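Local coordinates for regulatory protein YycH-like domain-containing protein (Eubacterium rectale, PDB 5COZ) that is of unknown function but probably has a regulatory role at the cell surface, as a YycH-like domain protein with a lipoprotein-type signal, at residues V19-E25 with H275-S281; L13-V19 with I35-V39. One frame throughout, in Å; residues are numbered along the deposited sequence. Where two conformers were deposited one is given.

Interaction 1: residues V19-E25 with H275-S281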
loop_
_atom_site.group_PDB
_atom_site.type_symbol
_atom_site.label_atom_id
_atom_site.label_comp_id
_atom_site.label_asym_id
_atom_site.label_seq_id
_atom_site.Cartn_x
_atom_site.Cartn_y
_atom_site.Cartn_z
ATOM N N VAL A 19 -22.471 -14.695 5.876
ATOM C CA VAL A 19 -21.400 -13.769 5.506
ATOM C C VAL A 19 -21.546 -13.420 4.015
ATOM O O VAL A 19 -21.468 -12.237 3.647
ATOM C CB VAL A 19 -19.999 -14.348 5.854
ATOM C CG1 VAL A 19 -18.884 -13.636 5.088
ATOM C CG2 VAL A 19 -19.741 -14.290 7.363
ATOM N N LEU A 20 -21.778 -14.432 3.150
ATOM C CA LEU A 20 -21.986 -14.132 1.726
ATOM C C LEU A 20 -23.132 -13.171 1.521
ATOM O O LEU A 20 -22.994 -12.218 0.752
ATOM C CB LEU A 20 -22.237 -15.396 0.890
ATOM C CG LEU A 20 -21.035 -16.276 0.617
ATOM C CD1 LEU A 20 -21.453 -17.522 -0.152
ATOM C CD2 LEU A 20 -19.977 -15.511 -0.168
ATOM N N ASN A 21 -24.267 -13.395 2.213
ATOM C CA ASN A 21 -25.430 -12.527 2.081
ATOM C C ASN A 21 -25.106 -11.098 2.535
ATOM O O ASN A 21 -25.540 -10.139 1.883
ATOM C CB ASN A 21 -26.611 -13.086 2.860
ATOM C CG ASN A 21 -27.882 -12.315 2.635
ATOM O OD1 ASN A 21 -28.377 -12.198 1.509
ATOM N ND2 ASN A 21 -28.397 -11.718 3.693
ATOM N N SER A 22 -24.297 -10.951 3.607
ATOM C CA SER A 22 -23.905 -9.639 4.129
ATOM C C SER A 22 -23.050 -8.876 3.094
ATOM O O SER A 22 -23.060 -7.654 3.092
ATOM C CB SER A 22 -23.135 -9.774 5.442
ATOM O OG SER A 22 -21.768 -10.131 5.262
ATOM N N LEU A 23 -22.406 -9.612 2.167
ATOM C CA LEU A 23 -21.587 -8.987 1.136
ATOM C C LEU A 23 -22.368 -8.705 -0.142
ATOM O O LEU A 23 -21.778 -8.262 -1.134
ATOM C CB LEU A 23 -20.357 -9.851 0.809
ATOM C CG LEU A 23 -19.361 -9.982 1.951
ATOM C CD1 LEU A 23 -18.291 -10.981 1.586
ATOM C CD2 LEU A 23 -18.734 -8.642 2.337
ATOM N N ASP A 24 -23.700 -8.902 -0.103
ATOM C CA ASP A 24 -24.536 -8.699 -1.279
ATOM C C ASP A 24 -25.408 -7.453 -1.152
ATOM O O ASP A 24 -26.487 -7.376 -1.746
ATOM C CB ASP A 24 -25.392 -9.959 -1.485
ATOM C CG ASP A 24 -25.938 -10.157 -2.890
ATOM O OD1 ASP A 24 -25.465 -9.456 -3.830
ATOM O OD2 ASP A 24 -26.873 -10.965 -3.048
ATOM N N GLU A 25 -24.948 -6.466 -0.389
ATOM C CA GLU A 25 -25.704 -5.224 -0.180
ATOM C C GLU A 25 -25.889 -4.441 -1.494
ATOM O O GLU A 25 -24.934 -4.278 -2.272
ATOM C CB GLU A 25 -24.972 -4.332 0.833
ATOM C CG GLU A 25 -25.057 -4.850 2.261
ATOM C CD GLU A 25 -26.419 -4.725 2.922
ATOM O OE1 GLU A 25 -27.308 -4.045 2.361
ATOM O OE2 GLU A 25 -26.586 -5.282 4.029
ATOM N N HIS A 275 -20.950 -7.238 -6.715
ATOM C CA HIS A 275 -20.901 -7.148 -5.261
ATOM C C HIS A 275 -19.801 -8.086 -4.791
ATOM O O HIS A 275 -19.533 -9.104 -5.445
ATOM C CB HIS A 275 -22.240 -7.561 -4.635
ATOM C CG HIS A 275 -23.392 -6.663 -4.981
ATOM N ND1 HIS A 275 -24.675 -6.980 -4.578
ATOM C CD2 HIS A 275 -23.424 -5.491 -5.657
ATOM C CE1 HIS A 275 -25.458 -6.015 -5.043
ATOM N NE2 HIS A 275 -24.759 -5.075 -5.665
ATOM N N PRO A 276 -19.203 -7.832 -3.627
ATOM C CA PRO A 276 -18.085 -8.696 -3.205
ATOM C C PRO A 276 -18.538 -10.103 -2.808
ATOM O O PRO A 276 -17.699 -11.013 -2.751
ATOM C CB PRO A 276 -17.432 -7.926 -2.053
ATOM C CG PRO A 276 -18.534 -6.991 -1.529
ATOM C CD PRO A 276 -19.352 -6.639 -2.755
ATOM N N SER A 277 -19.857 -10.321 -2.596
ATOM C CA SER A 277 -20.358 -11.676 -2.345
ATOM C C SER A 277 -19.980 -12.609 -3.501
ATOM O O SER A 277 -19.596 -13.759 -3.265
ATOM C CB SER A 277 -21.872 -11.668 -2.178
ATOM O OG SER A 277 -22.478 -10.936 -3.233
ATOM N N SER A 278 -20.127 -12.113 -4.745
ATOM C CA SER A 278 -19.854 -12.884 -5.963
ATOM C C SER A 278 -18.379 -13.250 -6.027
ATOM O O SER A 278 -18.039 -14.378 -6.350
ATOM C CB SER A 278 -20.250 -12.086 -7.202
ATOM O OG SER A 278 -21.627 -11.742 -7.156
ATOM N N ILE A 279 -17.513 -12.319 -5.629
ATOM C CA ILE A 279 -16.071 -12.540 -5.608
ATOM C C ILE A 279 -15.699 -13.527 -4.517
ATOM O O ILE A 279 -14.930 -14.462 -4.794
ATOM C CB ILE A 279 -15.346 -11.198 -5.425
ATOM C CG1 ILE A 279 -15.724 -10.215 -6.548
ATOM C CG2 ILE A 279 -13.813 -11.396 -5.294
ATOM C CD1 ILE A 279 -15.407 -10.690 -7.979
ATOM N N LEU A 280 -16.234 -13.345 -3.282
ATOM C CA LEU A 280 -15.851 -14.252 -2.221
ATOM C C LEU A 280 -16.284 -15.692 -2.523
ATOM O O LEU A 280 -15.484 -16.599 -2.302
ATOM C CB LEU A 280 -16.407 -13.797 -0.864
ATOM C CG LEU A 280 -16.036 -14.739 0.319
ATOM C CD1 LEU A 280 -14.490 -14.854 0.488
ATOM C CD2 LEU A 280 -16.677 -14.249 1.603
ATOM N N SER A 281 -17.518 -15.914 -3.018
ATOM C CA SER A 281 -17.930 -17.287 -3.290
ATOM C C SER A 281 -17.045 -17.924 -4.386
ATOM O O SER A 281 -16.661 -19.090 -4.255
ATOM C CB SER A 281 -19.404 -17.336 -3.664
ATOM O OG SER A 281 -19.601 -16.628 -4.871
#
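Leu23 and Leu280, both buried, meet at about a right angle, CD1 of Leu23 lying 3.6 Å from CD2 of Leu280, and this is the tight, apolar half of the contact. Leu20 joins it from the preceding turn, laying CD2 on the helix backbone at Ser281, while Val19 CG1 touches Leu280 more distantly. Ile35 of strand 34-40 packs on Leu23 and Leu280 and closes this half. Where helix 16-22 gives out, the two backbones come nearest at Leu23 and Ser277: Ser277 N donates to Leu23 O over 3.2 Å, from above the carbonyl plane, and Pro276 CD sits 3.3 Å from Leu23 O.

The other half is polar and more open, with Asp24 exposed. Its side chain swings out with CG anti to the backbone N (chi1 -159°), which carries Asp24 OD1 to 2.7 Å from His275 ND1. The bond lies near the imidazole plane and meets the carboxylate on its anti side, tilted somewhat out of that plane. Glu25 O sits over one face of the ring, toward the rim, 3.3 Å from His275 CE1, and Tyr57 also meets the ring. Altogether this is a helix C-terminal end packed on the first two turns of helix 276-288, flanked by a His-carboxylate hydrogen bond.

Interaction 2: residues L13-V19 with I35-V39; sequences LNDYENV and IKCVV
The Tyr16 ring has Val39 over one face and Cys37 at its edge. Val39 CG2 stands 4.2 Å from the centroid of the Tyr16 ring, 20° off the normal, a CH-pi contact displaced toward the CD1 rim. Cys37 SG comes in near the ring plane, 3.9 Å from Tyr16 CD1, as an edge-on sulfur-aromatic contact. A chi1 of 173° swings the ring along beside Val39, with its hydroxyl end at helix 276-288. Replacing Tyr16 with an alanine would probably leave Val39 CG2 without its aromatic cover and open a gap beside the Cys37 sulfur.

Cys37 SG also packs against Val19 CG2 at 3.7 Å, and the other branch, Val19 CG1, lies 3.7 Å from Ile35 CD1, so Val19 straddles two strand residues. No clear direct hydrogen bond joins the backbones; three waters do the bridging. One links Leu13 O to Lys36 N, the second Asn14 O to Val38 N, the third Val38 O to Tyr16 N. Asp15 caps the helix, its OD2 accepting from Asn18 N at 3.0 Å.

Lys36 turns its amine to a salt bridge with Asp46. Strand 34-40 pairs with antiparallel strand 43-50, whose Ile45 backs Ile35, Cys37 and Val39, while Val284 of helix 276-288 packs on both Tyr16 and Val39.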
loop_
_atom_site.group_PDB
_atom_site.type_symbol
_atom_site.label_atom_id
_atom_site.label_comp_id
_atom_site.label_asym_id
_atom_site.label_seq_id
_atom_site.Cartn_x
_atom_site.Cartn_y
_atom_site.Cartn_z
ATOM N N LEU A 13 -23.804 -14.362 12.760
ATOM C CA LEU A 13 -22.896 -13.415 12.103
ATOM C C LEU A 13 -21.638 -14.124 11.565
ATOM O O LEU A 13 -21.002 -13.631 10.627
ATOM C CB LEU A 13 -22.489 -12.341 13.142
ATOM C CG LEU A 13 -21.658 -11.148 12.663
ATOM C CD1 LEU A 13 -22.547 -9.998 12.230
ATOM C CD2 LEU A 13 -20.706 -10.684 13.749
ATOM N N ASN A 14 -21.285 -15.279 12.164
ATOM C CA ASN A 14 -20.094 -16.041 11.796
ATOM C C ASN A 14 -20.407 -17.274 10.913
ATOM O O ASN A 14 -19.528 -18.099 10.732
ATOM C CB ASN A 14 -19.314 -16.446 13.057
ATOM C CG ASN A 14 -18.854 -15.267 13.883
ATOM O OD1 ASN A 14 -17.941 -14.518 13.503
ATOM N ND2 ASN A 14 -19.491 -15.065 15.030
ATOM N N ASP A 15 -21.616 -17.395 10.331
ATOM C CA ASP A 15 -21.925 -18.513 9.404
ATOM C C ASP A 15 -21.508 -18.076 7.983
ATOM O O ASP A 15 -21.758 -16.929 7.623
ATOM C CB ASP A 15 -23.407 -18.904 9.487
ATOM C CG ASP A 15 -23.890 -19.759 8.338
ATOM O OD1 ASP A 15 -23.729 -20.994 8.410
ATOM O OD2 ASP A 15 -24.462 -19.195 7.381
ATOM N N TYR A 16 -20.889 -18.972 7.185
ATOM C CA TYR A 16 -20.388 -18.611 5.839
ATOM C C TYR A 16 -21.499 -18.117 4.881
ATOM O O TYR A 16 -21.313 -17.088 4.226
ATOM C CB TYR A 16 -19.571 -19.757 5.208
ATOM C CG TYR A 16 -19.168 -19.529 3.762
ATOM C CD1 TYR A 16 -18.392 -18.431 3.395
ATOM C CD2 TYR A 16 -19.521 -20.436 2.772
ATOM C CE1 TYR A 16 -18.016 -18.221 2.066
ATOM C CE2 TYR A 16 -19.151 -20.242 1.444
ATOM C CZ TYR A 16 -18.401 -19.130 1.094
ATOM O OH TYR A 16 -18.033 -18.957 -0.220
ATOM N N GLU A 17 -22.647 -18.800 4.816
ATOM C CA GLU A 17 -23.727 -18.348 3.937
ATOM C C GLU A 17 -24.277 -16.986 4.363
ATOM O O GLU A 17 -24.608 -16.179 3.498
ATOM C CB GLU A 17 -24.857 -19.391 3.892
ATOM C CG GLU A 17 -24.529 -20.586 3.006
ATOM C CD GLU A 17 -24.232 -20.311 1.539
ATOM O OE1 GLU A 17 -24.924 -19.463 0.924
ATOM O OE2 GLU A 17 -23.313 -20.968 0.999
ATOM N N ASN A 18 -24.340 -16.707 5.678
ATOM C CA ASN A 18 -24.778 -15.404 6.193
ATOM C C ASN A 18 -23.758 -14.324 5.827
ATOM O O ASN A 18 -24.130 -13.184 5.493
ATOM C CB ASN A 18 -24.978 -15.448 7.712
ATOM C CG ASN A 18 -26.282 -16.078 8.123
ATOM O OD1 ASN A 18 -27.218 -16.221 7.328
ATOM N ND2 ASN A 18 -26.363 -16.486 9.374
ATOM N N VAL A 19 -22.471 -14.695 5.876
ATOM C CA VAL A 19 -21.400 -13.769 5.506
ATOM C C VAL A 19 -21.546 -13.420 4.015
ATOM O O VAL A 19 -21.468 -12.237 3.647
ATOM C CB VAL A 19 -19.999 -14.348 5.854
ATOM C CG1 VAL A 19 -18.884 -13.636 5.088
ATOM C CG2 VAL A 19 -19.741 -14.290 7.363
ATOM N N ILE A 35 -15.442 -9.232 8.259
ATOM C CA ILE A 35 -16.224 -10.476 8.235
ATOM C C ILE A 35 -15.388 -11.581 8.872
ATOM O O ILE A 35 -14.160 -11.561 8.778
ATOM C CB ILE A 35 -16.676 -10.876 6.805
ATOM C CG1 ILE A 35 -15.458 -11.053 5.854
ATOM C CG2 ILE A 35 -17.685 -9.861 6.240
ATOM C CD1 ILE A 35 -15.775 -11.684 4.503
ATOM N N LYS A 36 -16.046 -12.563 9.494
ATOM C CA LYS A 36 -15.323 -13.675 10.102
ATOM C C LYS A 36 -16.215 -14.915 10.068
ATOM O O LYS A 36 -17.368 -14.858 10.492
ATOM C CB LYS A 36 -14.892 -13.343 11.548
ATOM C CG LYS A 36 -14.044 -14.459 12.167
ATOM C CD LYS A 36 -13.472 -14.061 13.537
ATOM C CE LYS A 36 -12.682 -15.170 14.212
ATOM N NZ LYS A 36 -11.346 -15.386 13.587
ATOM N N CYS A 37 -15.707 -16.007 9.519
ATOM C CA CYS A 37 -16.433 -17.277 9.468
ATOM C C CYS A 37 -15.493 -18.402 9.083
ATOM O O CYS A 37 -14.477 -18.180 8.424
ATOM C CB CYS A 37 -17.609 -17.215 8.499
ATOM S SG CYS A 37 -17.130 -16.900 6.787
ATOM N N VAL A 38 -15.869 -19.609 9.448
ATOM C CA VAL A 38 -15.163 -20.805 9.052
ATOM C C VAL A 38 -15.842 -21.350 7.802
ATOM O O VAL A 38 -17.069 -21.414 7.757
ATOM C CB VAL A 38 -15.207 -21.829 10.218
ATOM C CG1 VAL A 38 -14.862 -23.239 9.744
ATOM C CG2 VAL A 38 -14.292 -21.387 11.350
ATOM N N VAL A 39 -15.071 -21.726 6.786
ATOM C CA VAL A 39 -15.646 -22.380 5.612
ATOM C C VAL A 39 -15.563 -23.887 5.831
ATOM O O VAL A 39 -16.568 -24.590 5.716
ATOM C CB VAL A 39 -14.987 -21.945 4.293
ATOM C CG1 VAL A 39 -15.571 -22.718 3.120
ATOM C CG2 VAL A 39 -15.141 -20.440 4.097
HETATM O O HOH W 1 -18.849 -11.815 10.074
HETATM O O HOH W 2 -17.850 -19.889 11.493
HETATM O O HOH W 3 -19.697 -21.385 8.206
#

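Overall arrangement
Helix 16-22 is common to both interactions, and Val19 is shared by the two contacts. The two centres are about 11 Å apart, and the contacts join directly where Ile35 CD1 lies 3.9 Å from Leu23 CD1 and 4.0 Å from Leu280 CD2. At the start of the helix Tyr16 OH packs 3.5 Å from Ser281 CA. The short N-terminal helix therefore leans on strand 34-40 and helix 276-288 together, tying the start of the chain to a helix some 250 residues later. The sodium ion, bound by Gln208 and Asp210, belongs to neither contact.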